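Local coordinates for N-acetylglucosaminidase (Paenibacillus barengoltzii, PDB 6INX), which probably hydrolyses beta-1,4 linkages between N-acetylglucosamine units of chitin-type or N-glycan substrates, as a family 18 glycoside hydrolase with a TIM-barrel catalytic fold, at residues Q162-I165 and D166-M170; A269-I273 and D274-F278; D142-G145 and E146-R150; S305-Y308 and K309-V313. One frame throughout, in Å; residues are numbered along the deposited sequence.

Interaction 1: residues Q162-I165 and D166-M170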
loop_
_atom_site.group_PDB
_atom_site.type_symbol
_atom_site.label_atom_id
_atom_site.label_comp_id
_atom_site.label_asym_id
_atom_site.label_seq_id
_atom_site.Cartn_x
_atom_site.Cartn_y
_atom_site.Cartn_z
ATOM N N GLN A 162 -2.728 1.445 -7.371
ATOM C CA GLN A 162 -3.485 2.692 -7.411
ATOM C C GLN A 162 -2.611 3.887 -7.775
ATOM O O GLN A 162 -3.063 4.798 -8.472
ATOM C CB GLN A 162 -4.155 2.930 -6.054
ATOM C CG GLN A 162 -5.077 4.143 -6.019
ATOM C CD GLN A 162 -6.346 3.955 -6.827
ATOM O OE1 GLN A 162 -7.062 2.966 -6.654
ATOM N NE2 GLN A 162 -6.634 4.901 -7.705
ATOM N N TYR A 163 -1.371 3.922 -7.279
ATOM C CA TYR A 163 -0.508 5.062 -7.581
ATOM C C TYR A 163 -0.447 5.333 -9.077
ATOM O O TYR A 163 -0.383 6.495 -9.503
ATOM C CB TYR A 163 0.906 4.845 -7.017
ATOM C CG TYR A 163 1.667 3.705 -7.669
ATOM C CD1 TYR A 163 1.642 2.424 -7.128
ATOM C CD2 TYR A 163 2.401 3.900 -8.838
ATOM C CE1 TYR A 163 2.327 1.378 -7.732
ATOM C CE2 TYR A 163 3.080 2.845 -9.451
ATOM C CZ TYR A 163 3.031 1.592 -8.886
ATOM O OH TYR A 163 3.698 0.545 -9.478
ATOM N N TYR A 164 -0.430 4.276 -9.894
ATOM C CA TYR A 164 -0.212 4.486 -11.322
ATOM C C TYR A 164 -1.433 5.127 -11.966
ATOM O O TYR A 164 -1.301 6.035 -12.803
ATOM C CB TYR A 164 0.146 3.171 -12.019
ATOM C CG TYR A 164 0.637 3.409 -13.434
ATOM C CD1 TYR A 164 -0.265 3.441 -14.499
ATOM C CD2 TYR A 164 1.987 3.639 -13.694
ATOM C CE1 TYR A 164 0.166 3.670 -15.797
ATOM C CE2 TYR A 164 2.438 3.872 -14.990
ATOM C CZ TYR A 164 1.520 3.890 -16.033
ATOM O OH TYR A 164 1.948 4.124 -17.321
ATOM N N ILE A 165 -2.625 4.675 -11.569
ATOM C CA ILE A 165 -3.867 5.301 -12.005
ATOM C C ILE A 165 -3.884 6.768 -11.604
ATOM O O ILE A 165 -4.278 7.640 -12.387
ATOM C CB ILE A 165 -5.059 4.538 -11.395
ATOM C CG1 ILE A 165 -5.029 3.061 -11.808
ATOM C CG2 ILE A 165 -6.381 5.205 -11.774
ATOM C CD1 ILE A 165 -5.220 2.841 -13.294
ATOM N N ASP A 166 -3.447 7.067 -10.374
ATOM C CA ASP A 166 -3.484 8.433 -9.873
ATOM C C ASP A 166 -2.497 9.337 -10.593
ATOM O O ASP A 166 -2.692 10.555 -10.601
ATOM C CB ASP A 166 -3.187 8.457 -8.369
ATOM C CG ASP A 166 -4.274 7.783 -7.542
ATOM O OD1 ASP A 166 -5.367 7.519 -8.089
ATOM O OD2 ASP A 166 -4.041 7.538 -6.341
ATOM N N GLY A 167 -1.446 8.780 -11.194
ATOM C CA GLY A 167 -0.466 9.580 -11.900
ATOM C C GLY A 167 -0.646 9.647 -13.398
ATOM O O GLY A 167 0.213 10.220 -14.083
ATOM N N THR A 168 -1.739 9.099 -13.933
ATOM C CA THR A 168 -1.962 9.063 -15.375
ATOM C C THR A 168 -3.429 9.352 -15.679
ATOM O O THR A 168 -4.268 9.453 -14.777
ATOM C CB THR A 168 -1.604 7.692 -15.956
ATOM O OG1 THR A 168 -2.366 6.690 -15.276
ATOM C CG2 THR A 168 -0.129 7.389 -15.760
ATOM N N GLU A 169 -3.722 9.471 -16.969
ATOM C CA GLU A 169 -5.079 9.631 -17.501
ATOM C C GLU A 169 -5.370 8.426 -18.393
ATOM O O GLU A 169 -5.372 8.547 -19.616
ATOM C CB GLU A 169 -5.181 10.942 -18.317
ATOM C CG GLU A 169 -4.774 12.205 -17.577
ATOM C CD GLU A 169 -4.671 13.442 -18.483
ATOM O OE1 GLU A 169 -4.381 13.316 -19.696
ATOM O OE2 GLU A 169 -4.875 14.561 -17.972
ATOM N N MET A 170 -5.610 7.261 -17.781
ATOM C CA MET A 170 -5.578 6.020 -18.550
ATOM C C MET A 170 -6.675 5.951 -19.606
ATOM O O MET A 170 -6.475 5.325 -20.650
ATOM C CB MET A 170 -5.617 4.805 -17.623
ATOM C CG MET A 170 -4.279 4.524 -16.921
ATOM S SD MET A 170 -2.841 4.439 -18.024
ATOM C CE MET A 170 -3.432 3.217 -19.202
HETATM O O HOH W 1 -5.861 6.817 -14.936
#
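Gln162 and Asp166 meet one turn apart on a short helix, and Tyr164 is met by Thr168 and Met170 where that helix ends; the contact is local, a helix end and the loop behind it. It follows strand 153-159 of the TIM barrel and leads into helix 170-173. Gln162 NE2 gives a fairly straight bond to Asp166 OD1 (2.9 Å, 162°), the oxygen lying in the amide plane while the amide comes from above the carboxylate plane. With chi1 at -175° the glutamine chain leaves CB beside its own carbonyl carbon, and the bend at chi2 carries NE2 along the helix to the acid. The other oxygen, Asp166 OD2, makes a salt bridge to Arg210 of the second subunit, so the carboxylate joins the helix to the dimer partner. An asparagine here would probably leave that arginine without its counter-charge and weaken the tie between subunits. Beyond Asp166 the helical bonding frays: Gly167 N makes two weak bonds, to the carbonyls of Tyr163 and Tyr164. Thr168 OG1 then donates to Tyr164 O (2.8 Å), holding the loop against the last turn. Its methyl CG2 lies over one face of the Tyr164 ring in a CH-pi contact, 4.1 Å from the centroid. Met170 SD takes the ring edge instead, 3.8 Å from Tyr164 CE1, a Met-aromatic contact beside Phe220 of helix 213-222. A water bridges the turn, donating to Ile165 O and accepting from Met170 N at 2.9 Å.

Interaction 2: residues A269-I273 and D274-F278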
loop_
_atom_site.group_PDB
_atom_site.type_symbol
_atom_site.label_atom_id
_atom_site.label_comp_id
_atom_site.label_asym_id
_atom_site.label_seq_id
_atom_site.Cartn_x
_atom_site.Cartn_y
_atom_site.Cartn_z
ATOM N N ALA A 269 14.639 -23.498 -9.353
ATOM C CA ALA A 269 14.500 -24.904 -9.707
ATOM C C ALA A 269 15.724 -25.699 -9.273
ATOM O O ALA A 269 15.599 -26.837 -8.802
ATOM C CB ALA A 269 14.268 -25.034 -11.217
ATOM N N ALA A 270 16.911 -25.107 -9.390
ATOM C CA ALA A 270 18.140 -25.848 -9.114
ATOM C C ALA A 270 18.420 -25.983 -7.622
ATOM O O ALA A 270 18.925 -27.020 -7.176
ATOM C CB ALA A 270 19.325 -25.173 -9.802
ATOM N N GLU A 271 18.102 -24.958 -6.831
ATOM C CA GLU A 271 18.646 -24.836 -5.484
ATOM C C GLU A 271 17.604 -24.646 -4.387
ATOM O O GLU A 271 17.928 -24.883 -3.218
ATOM C CB GLU A 271 19.663 -23.678 -5.436
ATOM C CG GLU A 271 20.243 -23.298 -4.066
ATOM C CD GLU A 271 21.473 -24.108 -3.697
ATOM O OE1 GLU A 271 22.114 -23.776 -2.674
ATOM O OE2 GLU A 271 21.793 -25.074 -4.424
ATOM N N TYR A 272 16.373 -24.260 -4.706
ATOM C CA TYR A 272 15.477 -23.817 -3.638
ATOM C C TYR A 272 14.168 -24.580 -3.546
ATOM O O TYR A 272 13.698 -24.840 -2.436
ATOM C CB TYR A 272 15.158 -22.320 -3.793
ATOM C CG TYR A 272 16.307 -21.400 -3.460
ATOM C CD1 TYR A 272 17.298 -21.121 -4.402
ATOM C CD2 TYR A 272 16.402 -20.799 -2.210
ATOM C CE1 TYR A 272 18.349 -20.270 -4.105
ATOM C CE2 TYR A 272 17.453 -19.943 -1.905
ATOM C CZ TYR A 272 18.420 -19.679 -2.858
ATOM O OH TYR A 272 19.479 -18.840 -2.589
ATOM N N ILE A 273 13.535 -24.918 -4.668
ATOM C CA ILE A 273 12.190 -25.485 -4.611
ATOM C C ILE A 273 12.280 -26.884 -4.011
ATOM O O ILE A 273 12.873 -27.786 -4.610
ATOM C CB ILE A 273 11.512 -25.508 -5.986
ATOM C CG1 ILE A 273 11.315 -24.082 -6.512
ATOM C CG2 ILE A 273 10.173 -26.242 -5.888
ATOM C CD1 ILE A 273 10.844 -24.020 -7.960
ATOM N N ASP A 274 11.700 -27.061 -2.824
ATOM C CA ASP A 274 11.738 -28.334 -2.097
ATOM C C ASP A 274 13.159 -28.886 -1.969
ATOM O O ASP A 274 13.416 -30.077 -2.169
ATOM C CB ASP A 274 10.763 -29.347 -2.691
ATOM C CG ASP A 274 9.326 -28.984 -2.405
ATOM O OD1 ASP A 274 9.041 -28.576 -1.251
ATOM O OD2 ASP A 274 8.478 -29.113 -3.312
ATOM N N ARG A 275 14.086 -28.005 -1.609
ATOM C CA ARG A 275 15.499 -28.342 -1.511
ATOM C C ARG A 275 16.158 -27.414 -0.498
ATOM O O ARG A 275 15.687 -26.299 -0.261
ATOM C CB ARG A 275 16.182 -28.171 -2.874
ATOM C CG ARG A 275 17.581 -28.760 -2.971
ATOM C CD ARG A 275 18.103 -28.633 -4.397
ATOM N NE ARG A 275 17.085 -29.060 -5.345
ATOM C CZ ARG A 275 17.026 -30.277 -5.873
ATOM N NH1 ARG A 275 17.939 -31.186 -5.552
ATOM N NH2 ARG A 275 16.049 -30.585 -6.716
ATOM N N ASN A 276 17.250 -27.891 0.107
ATOM C CA ASN A 276 18.084 -27.078 0.995
ATOM C C ASN A 276 17.296 -26.479 2.158
ATOM O O ASN A 276 17.606 -25.382 2.632
ATOM C CB ASN A 276 18.856 -26.001 0.231
ATOM C CG ASN A 276 19.993 -26.575 -0.581
ATOM O OD1 ASN A 276 20.862 -27.263 -0.045
ATOM N ND2 ASN A 276 19.989 -26.309 -1.881
ATOM N N GLY A 277 16.275 -27.193 2.617
ATOM C CA GLY A 277 15.473 -26.757 3.738
ATOM C C GLY A 277 14.254 -25.943 3.363
ATOM O O GLY A 277 13.410 -25.691 4.230
ATOM N N PHE A 278 14.137 -25.523 2.106
ATOM C CA PHE A 278 13.010 -24.712 1.667
ATOM C C PHE A 278 11.861 -25.617 1.259
ATOM O O PHE A 278 12.040 -26.536 0.454
ATOM C CB PHE A 278 13.408 -23.827 0.486
ATOM C CG PHE A 278 14.281 -22.671 0.869
ATOM C CD1 PHE A 278 15.655 -22.826 0.963
ATOM C CD2 PHE A 278 13.733 -21.429 1.153
ATOM C CE1 PHE A 278 16.468 -21.778 1.318
ATOM C CE2 PHE A 278 14.542 -20.369 1.520
ATOM C CZ PHE A 278 15.916 -20.536 1.600
HETATM O O HOH W 2 14.891 -27.866 -6.381
HETATM O O HOH W 3 21.246 -27.705 -4.393
#
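Chi1 values of -72° at Tyr272 and -74° at Phe278 set each CG opposite its own carbonyl carbon, and the two side chains run side by side in the same direction from a turn between them. The rings form an edge-to-face pair, centroids 5.1 Å apart and planes at 62°; Tyr272 CD2 lies over the face of Phe278, 3.7 Å from Phe278 CE1. The backbone doubles back through a type II turn from Tyr272 to Arg275 and a type I' turn from Arg275 to Phe278, where Gly277 takes a positive phi. Asn276 reaches back across this bend: ND2 donates to Glu271 O at 2.8 Å, almost straight and on a lone pair, and a water links the same nitrogen to Glu271 OE2. A second water is gripped three ways, accepting from Arg275 NE and donating to the carbonyls of Ala269 and Ile273, which ties the arginine to the backbone around the helix's last turn. The polar groups are mostly exposed, whereas the aromatic pair turns inward: helix 265-272 passes through these turns into strand 279-283, and both rings rest on Ile298 of strand 297-299, with Tyr272 also touching Leu291 of strand 288-292 in the five-stranded antiparallel sheet.

Interaction 3: residues D142-G145 and E146-R150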
loop_
_atom_site.group_PDB
_atom_site.type_symbol
_atom_site.label_atom_id
_atom_site.label_comp_id
_atom_site.label_asym_id
_atom_site.label_seq_id
_atom_site.Cartn_x
_atom_site.Cartn_y
_atom_site.Cartn_z
ATOM N N ASP A 142 2.420 6.693 -36.736
ATOM C CA ASP A 142 1.394 6.491 -37.756
ATOM C C ASP A 142 1.793 7.143 -39.074
ATOM O O ASP A 142 1.582 6.566 -40.146
ATOM C CB ASP A 142 0.057 7.036 -37.272
ATOM C CG ASP A 142 -0.658 6.080 -36.329
ATOM O OD1 ASP A 142 -0.152 4.956 -36.088
ATOM O OD2 ASP A 142 -1.737 6.461 -35.839
ATOM N N ARG A 143 2.387 8.334 -39.021
ATOM C CA ARG A 143 2.870 8.955 -40.250
ATOM C C ARG A 143 3.930 8.094 -40.924
ATOM O O ARG A 143 3.949 7.964 -42.156
ATOM C CB ARG A 143 3.400 10.357 -39.957
ATOM C CG ARG A 143 2.296 11.384 -39.775
ATOM C CD ARG A 143 1.637 11.740 -41.099
ATOM N NE ARG A 143 2.607 12.303 -42.028
ATOM C CZ ARG A 143 2.991 11.729 -43.165
ATOM N NH1 ARG A 143 2.479 10.553 -43.544
ATOM N NH2 ARG A 143 3.890 12.339 -43.923
ATOM N N GLN A 144 4.827 7.496 -40.143
ATOM C CA GLN A 144 5.826 6.622 -40.749
ATOM C C GLN A 144 5.187 5.348 -41.288
ATOM O O GLN A 144 5.587 4.846 -42.343
ATOM C CB GLN A 144 6.946 6.312 -39.756
ATOM C CG GLN A 144 8.143 5.587 -40.367
ATOM C CD GLN A 144 8.803 6.384 -41.472
ATOM O OE1 GLN A 144 8.954 7.604 -41.374
ATOM N NE2 GLN A 144 9.201 5.697 -42.537
ATOM N N GLY A 145 4.185 4.819 -40.589
ATOM C CA GLY A 145 3.462 3.676 -41.115
ATOM C C GLY A 145 2.720 3.990 -42.400
ATOM O O GLY A 145 2.572 3.120 -43.266
ATOM N N GLU A 146 2.238 5.223 -42.545
ATOM C CA GLU A 146 1.631 5.617 -43.811
ATOM C C GLU A 146 2.662 5.584 -44.931
ATOM O O GLU A 146 2.405 5.034 -46.009
ATOM C CB GLU A 146 0.995 7.001 -43.672
ATOM C CG GLU A 146 -0.240 6.988 -42.778
ATOM C CD GLU A 146 -0.495 8.313 -42.086
ATOM O OE1 GLU A 146 0.030 9.358 -42.533
ATOM O OE2 GLU A 146 -1.235 8.299 -41.078
ATOM N N ARG A 147 3.853 6.139 -44.683
ATOM C CA ARG A 147 4.902 6.128 -45.702
ATOM C C ARG A 147 5.293 4.705 -46.077
ATOM O O ARG A 147 5.521 4.402 -47.255
ATOM C CB ARG A 147 6.145 6.866 -45.194
ATOM C CG ARG A 147 5.955 8.334 -44.890
ATOM C CD ARG A 147 7.231 8.914 -44.271
ATOM N NE ARG A 147 7.052 10.294 -43.832
ATOM C CZ ARG A 147 7.055 10.703 -42.564
ATOM N NH1 ARG A 147 7.245 9.845 -41.561
ATOM N NH2 ARG A 147 6.877 11.990 -42.300
ATOM N N ASP A 148 5.383 3.822 -45.088
ATOM C CA ASP A 148 5.907 2.479 -45.279
ATOM C C ASP A 148 4.830 1.456 -45.598
ATOM O O ASP A 148 5.148 0.276 -45.762
ATOM C CB ASP A 148 6.697 2.027 -44.041
ATOM C CG ASP A 148 7.991 2.798 -43.865
ATOM O OD1 ASP A 148 8.513 2.834 -42.728
ATOM O OD2 ASP A 148 8.484 3.370 -44.868
ATOM N N GLY A 149 3.573 1.875 -45.685
ATOM C CA GLY A 149 2.501 0.964 -46.041
ATOM C C GLY A 149 2.203 -0.086 -44.996
ATOM O O GLY A 149 1.847 -1.219 -45.344
ATOM N N ARG A 150 2.336 0.253 -43.715
ATOM C CA ARG A 150 2.201 -0.753 -42.670
ATOM C C ARG A 150 1.803 -0.080 -41.363
ATOM O O ARG A 150 1.728 1.147 -41.263
ATOM C CB ARG A 150 3.513 -1.499 -42.469
ATOM C CG ARG A 150 4.662 -0.569 -42.106
ATOM C CD ARG A 150 5.840 -1.352 -41.604
ATOM N NE ARG A 150 5.547 -1.904 -40.289
ATOM C CZ ARG A 150 6.361 -2.714 -39.623
ATOM N NH1 ARG A 150 7.525 -3.074 -40.148
ATOM N NH2 ARG A 150 6.005 -3.160 -38.427
#
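The C-terminal end of helix 126-148 carries this local contact, with Gln144 at its centre: its amide touches Arg147 three residues on and Asp148 four residues on. Gln144 OE1 accepts from Arg147 NH1 at 2.8 Å, though the bond is clearly bent and the donor sits above the carbonyl plane of the amide. The other end of the amide is held more directly, NE2 donating to Asp148 OD1 at 3.0 Å and 172°, the oxygen in the amide plane but approached from above the carboxylate plane. Two bonds at opposite ends of the amide fix its rotation. The same Asp148 OD1 also bonds to Tyr152 OH, so the acid links the helix end to the chain beyond it. The helix stops in a Schellman motif: Gly149 turns to positive phi, and Arg150 N closes on Gly145 O at 2.9 Å. Gly145 lies under this cap, where a side chain would run into Arg150 O. On the outer side, Arg143 bends at chi2 and chi3, which curls its guanidinium back so that NH1 forms a salt bridge with Glu146 OE1, 2.9 Å away. That oxygen is met on its anti side, and the two planar groups are turned only 20° from each other. Arg143 NH2 and Arg147 NH2 nevertheless approach to 3.4 Å, a like-charge pairing that Glu146 probably eases from the Arg143 side. The Gln144 side chain also touches Val95 and Thr99 of helix 84-100, while Arg150 NH2 salt-bridges to Asp104 ahead of strand 105-109.

Interaction 4: residues S305-Y308 and K309-V313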
loop_
_atom_site.group_PDB
_atom_site.type_symbol
_atom_site.label_atom_id
_atom_site.label_comp_id
_atom_site.label_asym_id
_atom_site.label_seq_id
_atom_site.Cartn_x
_atom_site.Cartn_y
_atom_site.Cartn_z
ATOM N N SER A 305 0.918 -21.391 -11.223
ATOM C CA SER A 305 0.338 -20.052 -11.191
ATOM C C SER A 305 0.171 -19.482 -12.597
ATOM O O SER A 305 -0.809 -18.784 -12.875
ATOM C CB SER A 305 1.182 -19.128 -10.308
ATOM O OG SER A 305 2.521 -19.025 -10.766
ATOM N N ILE A 306 1.100 -19.796 -13.505
ATOM C CA ILE A 306 0.958 -19.347 -14.884
ATOM C C ILE A 306 -0.298 -19.940 -15.530
ATOM O O ILE A 306 -1.044 -19.232 -16.215
ATOM C CB ILE A 306 2.243 -19.632 -15.681
ATOM C CG1 ILE A 306 3.346 -18.651 -15.265
ATOM C CG2 ILE A 306 1.988 -19.557 -17.183
ATOM C CD1 ILE A 306 4.713 -18.999 -15.857
ATOM N N ARG A 307 -0.579 -21.238 -15.304
ATOM C CA ARG A 307 -1.819 -21.791 -15.865
ATOM C C ARG A 307 -3.031 -21.050 -15.332
ATOM O O ARG A 307 -3.960 -20.744 -16.083
ATOM C CB ARG A 307 -1.965 -23.306 -15.617
ATOM C CG ARG A 307 -3.356 -23.954 -15.943
ATOM C CD ARG A 307 -3.551 -23.862 -17.440
ATOM N NE ARG A 307 -4.769 -24.443 -17.963
ATOM C CZ ARG A 307 -4.832 -25.572 -18.678
ATOM N NH1 ARG A 307 -3.729 -26.275 -18.973
ATOM N NH2 ARG A 307 -6.027 -25.987 -19.141
ATOM N N TYR A 308 -3.044 -20.750 -14.029
ATOM C CA TYR A 308 -4.165 -19.995 -13.480
ATOM C C TYR A 308 -4.263 -18.610 -14.110
ATOM O O TYR A 308 -5.366 -18.131 -14.396
ATOM C CB TYR A 308 -4.053 -19.889 -11.957
ATOM C CG TYR A 308 -4.604 -21.088 -11.208
ATOM C CD1 TYR A 308 -5.975 -21.290 -11.100
ATOM C CD2 TYR A 308 -3.752 -21.999 -10.599
ATOM C CE1 TYR A 308 -6.485 -22.384 -10.412
ATOM C CE2 TYR A 308 -4.253 -23.100 -9.904
ATOM C CZ TYR A 308 -5.618 -23.283 -9.822
ATOM O OH TYR A 308 -6.129 -24.371 -9.136
ATOM N N LYS A 309 -3.124 -17.959 -14.353
ATOM C CA LYS A 309 -3.146 -16.649 -14.997
ATOM C C LYS A 309 -3.701 -16.735 -16.414
ATOM O O LYS A 309 -4.469 -15.866 -16.840
ATOM C CB LYS A 309 -1.741 -16.043 -15.001
ATOM C CG LYS A 309 -1.241 -15.614 -13.615
ATOM C CD LYS A 309 0.102 -14.894 -13.695
ATOM C CE LYS A 309 0.561 -14.453 -12.303
ATOM N NZ LYS A 309 1.841 -13.671 -12.315
ATOM N N CYS A 310 -3.343 -17.794 -17.148
ATOM C CA CYS A 310 -3.852 -17.969 -18.508
ATOM C C CYS A 310 -5.353 -18.229 -18.515
ATOM O O CYS A 310 -6.081 -17.660 -19.340
ATOM C CB CYS A 310 -3.116 -19.116 -19.198
ATOM S SG CYS A 310 -1.390 -18.781 -19.556
ATOM N N ASP A 311 -5.836 -19.085 -17.605
ATOM C CA ASP A 311 -7.273 -19.327 -17.507
ATOM C C ASP A 311 -8.024 -18.041 -17.194
ATOM O O ASP A 311 -9.133 -17.822 -17.695
ATOM C CB ASP A 311 -7.575 -20.360 -16.416
ATOM C CG ASP A 311 -6.980 -21.729 -16.706
ATOM O OD1 ASP A 311 -6.685 -22.028 -17.881
ATOM O OD2 ASP A 311 -6.817 -22.515 -15.751
ATOM N N TYR A 312 -7.438 -17.186 -16.346
ATOM C CA TYR A 312 -8.055 -15.904 -16.013
ATOM C C TYR A 312 -8.130 -15.000 -17.236
ATOM O O TYR A 312 -9.148 -14.336 -17.467
ATOM C CB TYR A 312 -7.243 -15.241 -14.892
ATOM C CG TYR A 312 -7.752 -13.890 -14.418
ATOM C CD1 TYR A 312 -7.266 -12.699 -14.968
ATOM C CD2 TYR A 312 -8.681 -13.802 -13.390
ATOM C CE1 TYR A 312 -7.727 -11.464 -14.528
ATOM C CE2 TYR A 312 -9.145 -12.566 -12.941
ATOM C CZ TYR A 312 -8.661 -11.406 -13.511
ATOM O OH TYR A 312 -9.130 -10.187 -13.061
ATOM N N VAL A 313 -7.066 -14.971 -18.039
ATOM C CA VAL A 313 -7.070 -14.167 -19.259
ATOM C C VAL A 313 -8.199 -14.606 -20.183
ATOM O O VAL A 313 -8.931 -13.778 -20.733
ATOM C CB VAL A 313 -5.695 -14.252 -19.948
ATOM C CG1 VAL A 313 -5.777 -13.855 -21.415
ATOM C CG2 VAL A 313 -4.681 -13.372 -19.218
#
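Ser305 opens the run within helix 303-316 by accepting from Lys309 N at its carbonyl oxygen, 2.9 Å away, and Lys309 CG packs beside that same oxygen. From there the lysine leads away from the turn in an extended chain, and its NZ salt-bridges to Asp301 while also bonding to Thr199 OG1 and Gly233 O. Asp301 also accepts the Ser305 hydroxyl as a partner, so one acid serves both residues. Ile306 comes next, its carbonyl taking Cys310 N; its CG2 lies 4.2 Å from Cys310 SG, and the two apolar groups face helix 333-341 on Leu338. Arg307 supplies the charged pair. Its CG stands opposite the backbone N (chi1 169°), and the bend at chi2 brings NE alongside the acid one turn on. Arg307 NE meets Asp311 OD1 at 3.1 Å on the syn side of the carboxylate, a salt bridge bent to 145°, with the guanidinium and carboxylate planes nearly perpendicular at 79°. An alanine in place of this aspartate would remove the carboxylate and is likely to leave the Arg307 guanidinium without this mate, free to swing at the surface. Tyr308 ends the segment, its carbonyl accepting from Tyr312 N at 3.0 Å and its side chain packing on Leu201 and Lys287, while Tyr312 OH bonds to Asp214. The helix is thus sorted by chemistry: a solvent-facing ion pair on one side, apolar groups against helix 333-341 on another, and a buried lysine whose charge is probably offset by Asp301 beside barrel strand 230-235.

All four contacts are local, and none touches another. Interaction 4 is largely buried, its lysine and apolar groups set against strand 230-235 and helix 333-341 while one ion pair stays outside. Interaction 1 is partly buried and is the one that reaches the second subunit. Interaction 3, also partly buried, ends the long helix 126-148 in a polar network that runs from a buried glutamine to exposed charges; an earlier part of that helix supplies Phe130 to interaction 1, although the two contacts are about 16 Å apart at their nearest atoms. Interaction 2 lies at the surface beside the antiparallel sheet, on the opposite side of the chain's centre from interactions 1 and 3, and relies on waters and an aromatic pair.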